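Local coordinates for protein fatty acyl CoA synthetase FADD13 (FATTY-ACYL-CoA SYNTHETASE) (Mycobacterium tuberculosis, PDB 3R44) that belongs to the AMP-binding enzymes of the ANL superfamily, with a large N-terminal part and a smaller C-terminal domain, at residues A[32-37]-A[44-49]; A[53-58]-A[158-163]. One frame throughout, in Å; residues are numbered along the deposited sequence.

Interaction 1: residues A[32-37]-A[44-49]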
loop_
_atom_site.group_PDB
_atom_site.type_symbol
_atom_site.label_atom_id
_atom_site.label_comp_id
_atom_site.label_asym_id
_atom_site.label_seq_id
_atom_site.Cartn_x
_atom_site.Cartn_y
_atom_site.Cartn_z
ATOM N N LEU A 32 -24.319 -15.611 1.163
ATOM C CA LEU A 32 -23.058 -15.638 1.835
ATOM C C LEU A 32 -22.752 -14.291 2.455
ATOM O O LEU A 32 -22.957 -13.255 1.819
ATOM C CB LEU A 32 -21.954 -15.998 0.836
ATOM C CG LEU A 32 -20.522 -15.900 1.336
ATOM C CD1 LEU A 32 -20.233 -16.901 2.509
ATOM C CD2 LEU A 32 -19.602 -16.189 0.157
ATOM N N GLN A 33 -22.329 -14.262 3.723
ATOM C CA GLN A 33 -21.907 -12.983 4.297
ATOM C C GLN A 33 -20.781 -12.275 3.537
ATOM O O GLN A 33 -19.738 -12.894 3.168
ATOM C CB GLN A 33 -21.544 -13.107 5.756
ATOM C CG GLN A 33 -22.684 -13.585 6.655
ATOM C CD GLN A 33 -22.272 -13.423 8.096
ATOM O OE1 GLN A 33 -21.320 -14.009 8.536
ATOM N NE2 GLN A 33 -22.923 -12.525 8.784
ATOM N N ALA A 34 -21.011 -11.002 3.226
ATOM C CA ALA A 34 -20.032 -10.197 2.469
ATOM C C ALA A 34 -19.230 -9.238 3.332
ATOM O O ALA A 34 -18.039 -9.006 3.100
ATOM C CB ALA A 34 -20.750 -9.410 1.328
ATOM N N TYR A 35 -19.900 -8.681 4.331
ATOM C CA TYR A 35 -19.343 -7.559 5.149
ATOM C C TYR A 35 -19.911 -7.608 6.527
ATOM O O TYR A 35 -21.104 -7.600 6.656
ATOM C CB TYR A 35 -19.638 -6.225 4.462
ATOM C CG TYR A 35 -18.837 -5.068 5.007
ATOM C CD1 TYR A 35 -17.684 -4.645 4.351
ATOM C CD2 TYR A 35 -19.219 -4.404 6.159
ATOM C CE1 TYR A 35 -16.927 -3.639 4.837
ATOM C CE2 TYR A 35 -18.444 -3.339 6.668
ATOM C CZ TYR A 35 -17.302 -2.981 5.968
ATOM O OH TYR A 35 -16.512 -1.936 6.369
ATOM N N VAL A 36 -19.064 -7.784 7.539
ATOM C CA VAL A 36 -19.461 -7.904 8.916
ATOM C C VAL A 36 -18.606 -6.876 9.688
ATOM O O VAL A 36 -17.375 -6.980 9.695
ATOM C CB VAL A 36 -19.224 -9.318 9.478
ATOM C CG1 VAL A 36 -19.633 -9.354 10.946
ATOM C CG2 VAL A 36 -19.966 -10.378 8.675
ATOM N N GLU A 37 -19.255 -5.909 10.343
ATOM C CA GLU A 37 -18.558 -4.854 11.105
ATOM C C GLU A 37 -19.239 -4.796 12.480
ATOM O O GLU A 37 -20.233 -4.057 12.633
ATOM C CB GLU A 37 -18.685 -3.499 10.387
ATOM C CG GLU A 37 -17.701 -2.452 10.828
ATOM C CD GLU A 37 -17.652 -1.304 9.855
ATOM O OE1 GLU A 37 -16.775 -1.305 8.951
ATOM O OE2 GLU A 37 -18.522 -0.413 9.988
ATOM N N MET A 44 -23.903 -8.027 6.431
ATOM C CA MET A 44 -24.596 -7.981 5.139
ATOM C C MET A 44 -24.179 -9.116 4.259
ATOM O O MET A 44 -23.016 -9.441 4.238
ATOM C CB MET A 44 -24.294 -6.689 4.451
ATOM C CG MET A 44 -25.043 -5.545 5.119
ATOM S SD MET A 44 -24.529 -3.998 4.412
ATOM C CE MET A 44 -24.895 -4.156 2.664
ATOM N N THR A 45 -25.143 -9.691 3.531
ATOM C CA THR A 45 -24.859 -10.724 2.554
ATOM C C THR A 45 -24.405 -10.120 1.228
ATOM O O THR A 45 -24.489 -8.928 1.004
ATOM C CB THR A 45 -26.074 -11.537 2.248
ATOM O OG1 THR A 45 -27.046 -10.644 1.709
ATOM C CG2 THR A 45 -26.656 -12.239 3.531
ATOM N N TYR A 46 -23.893 -10.966 0.350
ATOM C CA TYR A 46 -23.496 -10.493 -0.995
ATOM C C TYR A 46 -24.663 -9.862 -1.753
ATOM O O TYR A 46 -24.510 -8.825 -2.404
ATOM C CB TYR A 46 -22.775 -11.562 -1.821
ATOM C CG TYR A 46 -21.320 -11.502 -1.542
ATOM C CD1 TYR A 46 -20.711 -12.423 -0.684
ATOM C CD2 TYR A 46 -20.548 -10.503 -2.086
ATOM C CE1 TYR A 46 -19.369 -12.336 -0.399
ATOM C CE2 TYR A 46 -19.224 -10.382 -1.800
ATOM C CZ TYR A 46 -18.611 -11.292 -0.954
ATOM O OH TYR A 46 -17.238 -11.119 -0.717
ATOM N N ALA A 47 -25.839 -10.465 -1.659
ATOM C CA ALA A 47 -27.027 -9.855 -2.307
ATOM C C ALA A 47 -27.300 -8.444 -1.734
ATOM O O ALA A 47 -27.592 -7.497 -2.489
ATOM C CB ALA A 47 -28.270 -10.754 -2.176
ATOM N N GLN A 48 -27.178 -8.281 -0.419
ATOM C CA GLN A 48 -27.369 -6.930 0.179
ATOM C C GLN A 48 -26.279 -5.949 -0.214
ATOM O O GLN A 48 -26.558 -4.767 -0.483
ATOM C CB GLN A 48 -27.483 -6.968 1.695
ATOM C CG GLN A 48 -28.631 -7.840 2.152
ATOM C CD GLN A 48 -28.624 -8.084 3.649
ATOM O OE1 GLN A 48 -27.619 -8.531 4.248
ATOM N NE2 GLN A 48 -29.759 -7.832 4.266
ATOM N N MET A 49 -25.048 -6.439 -0.295
ATOM C CA MET A 49 -23.982 -5.564 -0.652
ATOM C C MET A 49 -24.185 -5.080 -2.114
ATOM O O MET A 49 -23.957 -3.899 -2.417
ATOM C CB MET A 49 -22.642 -6.269 -0.530
ATOM C CG MET A 49 -21.514 -5.281 -0.712
ATOM S SD MET A 49 -20.064 -5.856 0.152
ATOM C CE MET A 49 -19.280 -6.679 -1.193
HETATM O O HOH W 1 -17.034 -8.560 0.513
#

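Interaction 2: residues A[53-58]-A[158-163]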
loop_
_atom_site.group_PDB
_atom_site.type_symbol
_atom_site.label_atom_id
_atom_site.label_comp_id
_atom_site.label_asym_id
_atom_site.label_seq_id
_atom_site.Cartn_x
_atom_site.Cartn_y
_atom_site.Cartn_z
ATOM N N ALA A 53 -24.569 -1.254 -3.366
ATOM C CA ALA A 53 -23.793 -0.694 -4.480
ATOM C C ALA A 53 -24.689 -0.055 -5.545
ATOM O O ALA A 53 -24.368 1.011 -6.093
ATOM C CB ALA A 53 -22.853 -1.780 -5.105
ATOM N N ASN A 54 -25.834 -0.684 -5.827
ATOM C CA ASN A 54 -26.784 -0.132 -6.767
ATOM C C ASN A 54 -27.371 1.173 -6.270
ATOM O O ASN A 54 -27.525 2.118 -7.038
ATOM C CB ASN A 54 -27.915 -1.108 -7.072
ATOM C CG ASN A 54 -27.449 -2.267 -7.933
ATOM O OD1 ASN A 54 -26.364 -2.217 -8.468
ATOM N ND2 ASN A 54 -28.233 -3.350 -7.989
ATOM N N ARG A 55 -27.740 1.197 -5.004
ATOM C CA ARG A 55 -28.178 2.468 -4.378
ATOM C C ARG A 55 -27.097 3.571 -4.428
ATOM O O ARG A 55 -27.419 4.721 -4.718
ATOM C CB ARG A 55 -28.670 2.229 -2.948
ATOM C CG ARG A 55 -29.979 1.413 -2.900
ATOM C CD ARG A 55 -30.727 1.510 -1.590
ATOM N NE ARG A 55 -30.919 0.139 -1.141
ATOM C CZ ARG A 55 -32.019 -0.608 -1.250
ATOM N NH1 ARG A 55 -33.175 -0.108 -1.697
ATOM N NH2 ARG A 55 -31.962 -1.881 -0.833
ATOM N N CYS A 56 -25.829 3.214 -4.187
ATOM C CA CYS A 56 -24.714 4.148 -4.303
ATOM C C CYS A 56 -24.627 4.685 -5.740
ATOM O O CYS A 56 -24.437 5.890 -5.950
ATOM C CB CYS A 56 -23.392 3.510 -3.904
ATOM S SG CYS A 56 -23.280 3.297 -2.100
ATOM N N ALA A 57 -24.776 3.788 -6.715
ATOM C CA ALA A 57 -24.733 4.181 -8.113
ATOM C C ALA A 57 -25.872 5.142 -8.459
ATOM O O ALA A 57 -25.673 6.094 -9.244
ATOM C CB ALA A 57 -24.797 2.962 -8.998
ATOM N N ASP A 58 -27.047 4.872 -7.889
ATOM C CA ASP A 58 -28.224 5.721 -8.071
ATOM C C ASP A 58 -27.963 7.128 -7.530
ATOM O O ASP A 58 -28.249 8.143 -8.217
ATOM C CB ASP A 58 -29.488 5.084 -7.452
ATOM C CG ASP A 58 -30.790 5.832 -7.828
ATOM O OD1 ASP A 58 -30.953 6.159 -9.029
ATOM O OD2 ASP A 58 -31.661 6.059 -6.949
ATOM N N ALA A 158 -32.838 5.993 -2.351
ATOM C CA ALA A 158 -32.340 5.514 -3.637
ATOM C C ALA A 158 -32.957 4.173 -3.958
ATOM O O ALA A 158 -33.304 3.400 -3.034
ATOM C CB ALA A 158 -30.846 5.380 -3.580
ATOM N N ALA A 159 -33.084 3.902 -5.259
ATOM C CA ALA A 159 -33.586 2.618 -5.756
ATOM C C ALA A 159 -32.391 1.724 -6.002
ATOM O O ALA A 159 -31.314 2.201 -6.360
ATOM C CB ALA A 159 -34.391 2.797 -7.051
ATOM N N ALA A 160 -32.591 0.424 -5.849
ATOM C CA ALA A 160 -31.509 -0.538 -5.943
ATOM C C ALA A 160 -31.465 -1.133 -7.348
ATOM O O ALA A 160 -31.170 -2.287 -7.494
ATOM C CB ALA A 160 -31.669 -1.646 -4.835
ATOM N N ASP A 161 -31.723 -0.316 -8.375
ATOM C CA ASP A 161 -31.745 -0.753 -9.779
ATOM C C ASP A 161 -30.338 -1.100 -10.204
ATOM O O ASP A 161 -29.427 -0.339 -9.972
ATOM C CB ASP A 161 -32.195 0.396 -10.710
ATOM C CG ASP A 161 -33.643 0.888 -10.456
ATOM O OD1 ASP A 161 -34.501 0.051 -10.085
ATOM O OD2 ASP A 161 -33.929 2.119 -10.676
ATOM N N GLU A 162 -30.150 -2.194 -10.906
ATOM C CA GLU A 162 -28.854 -2.453 -11.470
ATOM C C GLU A 162 -28.622 -1.472 -12.655
ATOM O O GLU A 162 -29.439 -1.452 -13.579
ATOM C CB GLU A 162 -28.849 -3.922 -11.896
ATOM C CG GLU A 162 -27.541 -4.496 -12.225
ATOM C CD GLU A 162 -26.653 -4.680 -11.040
ATOM O OE1 GLU A 162 -25.500 -4.239 -11.229
ATOM O OE2 GLU A 162 -27.072 -5.275 -9.954
ATOM N N PRO A 163 -27.579 -0.623 -12.619
ATOM C CA PRO A 163 -27.368 0.251 -13.784
ATOM C C PRO A 163 -27.032 -0.498 -15.078
ATOM O O PRO A 163 -26.482 -1.593 -15.042
ATOM C CB PRO A 163 -26.138 1.093 -13.387
ATOM C CG PRO A 163 -26.013 0.892 -11.875
ATOM C CD PRO A 163 -26.513 -0.465 -11.620
HETATM O O HOH W 2 -28.384 2.213 -9.607
HETATM O O HOH W 3 -30.360 -4.670 -6.389
#

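Interaction 1: residues A[32-37]-A[44-49]
The methyl of A34 sits squarely over one face of the Y46 ring: CB of A34 is 3.4 Å from the centroid of that ring and only 2° off its normal, a CH-pi contact of textbook geometry. With chi1 at -88°, the tyrosine reaches across beneath residues 32-34, and its CE1 also meets CD2 of L32 at 3.9 Å. L32, its CG swung anti to the backbone N (chi1 172°), runs beside the ring and points the same way. From the first turn of the helix, M49 brings its sulfur against the same alanine, SD to A34 CB at 3.8 Å, so the small side chain touches both a ring and a thioether. The backbone explains how A34 comes to face the helix. Strands 33-37 and 42-45 form an antiparallel hairpin with a classic bulge, in which the amides of A34 and Y35 both donate to the carbonyl oxygen of M44; A34 N lies in the carbonyl plane, 2.7 Å from M44 O, while Y35 N is tilted from it. M44 N returns a nearly straight bond to Y35 O. Beyond the bulge the chain turns into helix 46-62, whose first amide, Y46 N, reaches L32 O at 2.9 Å. T45 and Q48 close a capping box there: Q48 N donates to T45 OG1 at 3.2 Å, and T45 N meets Q48 OE1 on a lone pair at 2.8 Å. The phenol end of Y46 is hydrogen-bonded to the carbonyl of V237, and a water joins Y46 OH to A34 O. L22 of helix 18-28 touches both Y46 and M49.

Interaction 2: residues A[53-58]-A[158-163]
Three direct hydrogen bonds join N54, D58 and the irregular segment 158-163, two of them from a single amide. N54 ND2 donates to OE2 of E162 at 3.0 Å, the acceptor lying in the amide plane although the carboxylate is met from above; the two planes stand 79° apart. The same nitrogen bonds A160 O at 3.2 Å, approaching from above the carbonyl plane. Further along the helix, D58, its CG anti to the backbone N (chi1 -170°), takes the amide of A159 on OD2 at 3.1 Å. Water adds two bridges, one from N54 O to D161 O, the other between N54 ND2 and A160 O. One apolar pair adds to this, A57 CB to P163 CG at 3.7 Å. Separately, the methyl of A160 lies over one face of the charged R55 guanidinium, CB 3.7 Å from CZ of R55. Charge gathers at E162, whose OE1 forms a salt bridge with K90 and whose OE2 also accepts from N50, an arrangement that would probably favour the ionised carboxylate. Segment 158-163 lies against helix 46-62, while L155 of helix 148-157 touches R55 and C56, and helices 79-91 and 18-28 touch A53.

In the fold
Helix 46-62 carries both contacts: interaction 1 holds its first turn against the bulged hairpin at the edge of the mixed sheet, and interaction 2 meets it further along, where the loop after helix 148-157 crosses. Their centres are about 16 Å apart, and segments 44-49 and 53-58 follow one another on the helix, three residues apart, without otherwise touching. Helices 18-28 and 79-91 are shared neighbours, with L22 and C83 each serving both surroundings. Neither contact forms the pocket of the bound histidine, which includes H192 and H196: the side chains of Y46 and E162 lie about 14 Å and about 13 Å from that ligand, respectively.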